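Local coordinates for nitrogenase molybdenum-iron protein alpha chain (Clostridium pasteurianum, PDB 4WES), which forms, with the beta chain, the molybdenum-iron component of nitrogenase, which reduces dinitrogen to ammonium at a molybdenum-iron-sulfur cluster, at residues V180-G185 and G366-H371. Numbering follows the deposited sequence.
Sequences VSQSAG and GFEFAH. With ICS (iron-sulfur-molybdenum cluster with interstitial carbon), chain F; HCA (3-hydroxy-3-carboxy-adipic acid), chain E.
The amide nitrogen of Gln182 is shared between a protein carboxylate and the organic ligand of a metal cluster: NE2 donates to Glu368 OE2 at 3.1 Å and, closer, to O1 of homocitrate at 2.9 Å (N-H...O angle 156°). Glu368 OE2 is approached almost head-on, but lies somewhat out of the plane of the Gln182 amide. On the other side of the amide, OE1 accepts from Gly52 N, so both ends of the group are held and its flip is fixed. A bend at chi2 (94°) swings this amide across the CD2-CE2 side of the Phe369 ring, steeply tilted to it and not stacked on it, with Gln182 OE1 3.3 Å from Phe369 CD2. Over one face of that ring sits Gln182 CB, 4.3 Å from the centroid and 18° off the normal, a CH-pi contact. The ring's far end reaches the iron-sulfur-molybdenum cluster, CZ lying 3.4 Å from S2B. At the backbone end of Phe369, one water bridges Ser181 OG and Phe369 O, donating to the carbonyl. Ser181 is also the N-cap of helix 182-196, its OG accepting from Ser183 N. With OG anti to the backbone N, Ser183 meets the edge of the His371 imidazole, OG to NE2 2.7 Å, a hydrogen bond. Helix 182-196 is thereby joined at its start to the loop that follows strand 361-367. Glu368 also approaches His482, a cluster ligand, and homocitrate chelates molybdenum through O5 and O7; Gln182 is thus placed to hold the homocitrate carboxylate and probably contributes to its orientation, while the Phe369 ring end packs against S2B and S1A.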
loop_
_atom_site.group_PDB
_atom_site.type_symbol
_atom_site.label_atom_id
_atom_site.label_comp_id
_atom_site.label_asym_id
_atom_site.label_seq_id
_atom_site.Cartn_x
_atom_site.Cartn_y
_atom_site.Cartn_z
ATOM N N VAL A 180 -23.210 27.475 -27.088
ATOM C CA VAL A 180 -22.909 26.217 -27.770
ATOM C C VAL A 180 -21.753 25.440 -27.142
ATOM O O VAL A 180 -21.385 24.401 -27.670
ATOM C CB VAL A 180 -22.619 26.439 -29.272
ATOM C CG1 VAL A 180 -23.842 27.027 -29.955
ATOM C CG2 VAL A 180 -21.438 27.341 -29.511
ATOM N N SER A 181 -21.172 25.973 -26.071
ATOM C CA SER A 181 -19.922 25.507 -25.539
ATOM C C SER A 181 -19.584 26.279 -24.262
ATOM O O SER A 181 -20.344 27.145 -23.810
ATOM C CB SER A 181 -18.821 25.745 -26.552
ATOM O OG SER A 181 -18.648 27.161 -26.715
ATOM N N GLN A 182 -18.370 26.041 -23.772
ATOM C CA GLN A 182 -17.810 26.816 -22.664
ATOM C C GLN A 182 -17.718 28.304 -22.971
ATOM O O GLN A 182 -17.715 29.131 -22.032
ATOM C CB GLN A 182 -16.425 26.302 -22.301
ATOM C CG GLN A 182 -16.342 24.870 -21.761
ATOM C CD GLN A 182 -16.054 23.842 -22.849
ATOM O OE1 GLN A 182 -16.721 23.816 -23.864
ATOM N NE2 GLN A 182 -15.118 22.952 -22.593
ATOM N N SER A 183 -17.566 28.658 -24.238
ATOM C CA SER A 183 -17.346 30.045 -24.606
ATOM C C SER A 183 -18.395 31.011 -24.037
ATOM O O SER A 183 -18.032 32.089 -23.544
ATOM C CB SER A 183 -17.255 30.185 -26.121
ATOM O OG SER A 183 -17.190 31.545 -26.475
ATOM N N ALA A 184 -19.675 30.656 -24.154
ATOM C CA ALA A 184 -20.709 31.561 -23.636
ATOM C C ALA A 184 -20.477 31.882 -22.161
ATOM O O ALA A 184 -20.769 32.991 -21.688
ATOM C CB ALA A 184 -22.079 30.974 -23.876
ATOM N N GLY A 185 -20.014 30.882 -21.419
ATOM C CA GLY A 185 -19.727 31.094 -20.010
ATOM C C GLY A 185 -18.613 32.101 -19.753
ATOM O O GLY A 185 -18.681 32.870 -18.808
ATOM N N GLY A 366 -6.649 22.235 -33.747
ATOM C CA GLY A 366 -8.032 22.667 -33.700
ATOM C C GLY A 366 -8.392 23.088 -32.304
ATOM O O GLY A 366 -7.643 22.854 -31.345
ATOM N N PHE A 367 -9.569 23.677 -32.183
ATOM C CA PHE A 367 -10.143 24.066 -30.923
ATOM C C PHE A 367 -11.528 23.504 -30.756
ATOM O O PHE A 367 -12.284 23.370 -31.732
ATOM C CB PHE A 367 -10.263 25.584 -30.861
ATOM C CG PHE A 367 -8.967 26.345 -30.811
ATOM C CD1 PHE A 367 -8.076 26.224 -29.746
ATOM C CD2 PHE A 367 -8.660 27.264 -31.823
ATOM C CE1 PHE A 367 -6.926 27.002 -29.678
ATOM C CE2 PHE A 367 -7.513 28.053 -31.733
ATOM C CZ PHE A 367 -6.653 27.908 -30.672
ATOM N N GLU A 368 -11.898 23.219 -29.503
ATOM C CA GLU A 368 -13.279 22.861 -29.184
ATOM C C GLU A 368 -14.238 23.992 -29.508
ATOM O O GLU A 368 -15.320 23.723 -30.051
ATOM C CB GLU A 368 -13.435 22.499 -27.710
ATOM C CG GLU A 368 -12.716 21.259 -27.205
ATOM C CD GLU A 368 -12.960 20.982 -25.730
ATOM O OE1 GLU A 368 -12.155 20.161 -25.165
ATOM O OE2 GLU A 368 -13.914 21.522 -25.127
ATOM N N PHE A 369 -13.912 25.212 -29.082
ATOM C CA PHE A 369 -14.958 26.245 -28.984
ATOM C C PHE A 369 -14.475 27.648 -29.310
ATOM O O PHE A 369 -15.189 28.624 -29.076
ATOM C CB PHE A 369 -15.582 26.209 -27.559
ATOM C CG PHE A 369 -14.565 26.318 -26.453
ATOM C CD1 PHE A 369 -13.866 27.498 -26.214
ATOM C CD2 PHE A 369 -14.289 25.218 -25.673
ATOM C CE1 PHE A 369 -12.878 27.548 -25.289
ATOM C CE2 PHE A 369 -13.306 25.281 -24.699
ATOM C CZ PHE A 369 -12.578 26.425 -24.534
ATOM N N ALA A 370 -13.261 27.772 -29.848
ATOM C CA ALA A 370 -12.760 29.073 -30.247
ATOM C C ALA A 370 -13.640 29.652 -31.352
ATOM O O ALA A 370 -14.398 28.952 -32.019
ATOM C CB ALA A 370 -11.324 28.961 -30.732
ATOM N N HIS A 371 -13.484 30.951 -31.576
ATOM C CA HIS A 371 -14.245 31.650 -32.572
ATOM C C HIS A 371 -13.359 31.894 -33.805
ATOM O O HIS A 371 -12.145 31.670 -33.762
ATOM C CB HIS A 371 -14.805 32.978 -32.037
ATOM C CG HIS A 371 -15.683 32.838 -30.832
ATOM N ND1 HIS A 371 -16.379 33.915 -30.332
ATOM C CD2 HIS A 371 -15.916 31.820 -29.968
ATOM C CE1 HIS A 371 -17.021 33.553 -29.236
ATOM N NE2 HIS A 371 -16.760 32.289 -28.986
HETATM FE FE1 ICS F . -8.510 29.902 -22.134
HETATM MO MO1 ICS F . -9.501 23.220 -20.471
HETATM FE FE2 ICS F . -10.347 28.046 -21.633
HETATM FE FE3 ICS F . -8.051 28.050 -20.264
HETATM FE FE4 ICS F . -8.069 27.429 -22.848
HETATM FE FE5 ICS F . -8.459 24.947 -22.254
HETATM FE FE6 ICS F . -10.685 25.572 -20.996
HETATM FE FE7 ICS F . -8.444 25.554 -19.695
HETATM C CX ICS F . -8.985 26.622 -21.325
HETATM S S1A ICS F . -9.749 28.748 -23.698
HETATM S S1B ICS F . -10.459 23.928 -22.483
HETATM S S2A ICS F . -9.664 29.676 -20.208
HETATM S S2B ICS F . -12.289 27.032 -21.244
HETATM S S3A ICS F . -7.335 25.704 -24.057
HETATM S S3B ICS F . -10.411 24.785 -18.935
HETATM S S4A ICS F . -6.531 28.762 -21.788
HETATM S S4B ICS F . -7.275 23.924 -20.652
HETATM S S5A ICS F . -7.371 26.993 -18.417
HETATM C C1 HCA E . -13.797 22.195 -18.964
HETATM C C2 HCA E . -12.567 21.939 -18.088
HETATM C C3 HCA E . -11.388 21.321 -18.835
HETATM C C4 HCA E . -11.553 19.803 -19.039
HETATM C C5 HCA E . -10.215 19.236 -19.545
HETATM C C6 HCA E . -10.199 17.913 -20.250
HETATM C C7 HCA E . -10.113 21.547 -18.020
HETATM O O1 HCA E . -13.656 22.322 -20.188
HETATM O O2 HCA E . -14.902 22.300 -18.406
HETATM O O3 HCA E . -9.234 17.124 -20.007
HETATM O O4 HCA E . -11.114 17.638 -21.058
HETATM O O5 HCA E . -9.139 22.066 -18.610
HETATM O O6 HCA E . -10.080 21.158 -16.844
HETATM O O7 HCA E . -11.243 21.920 -20.115
HETATM O O HOH W 1 -17.903 28.053 -29.084
#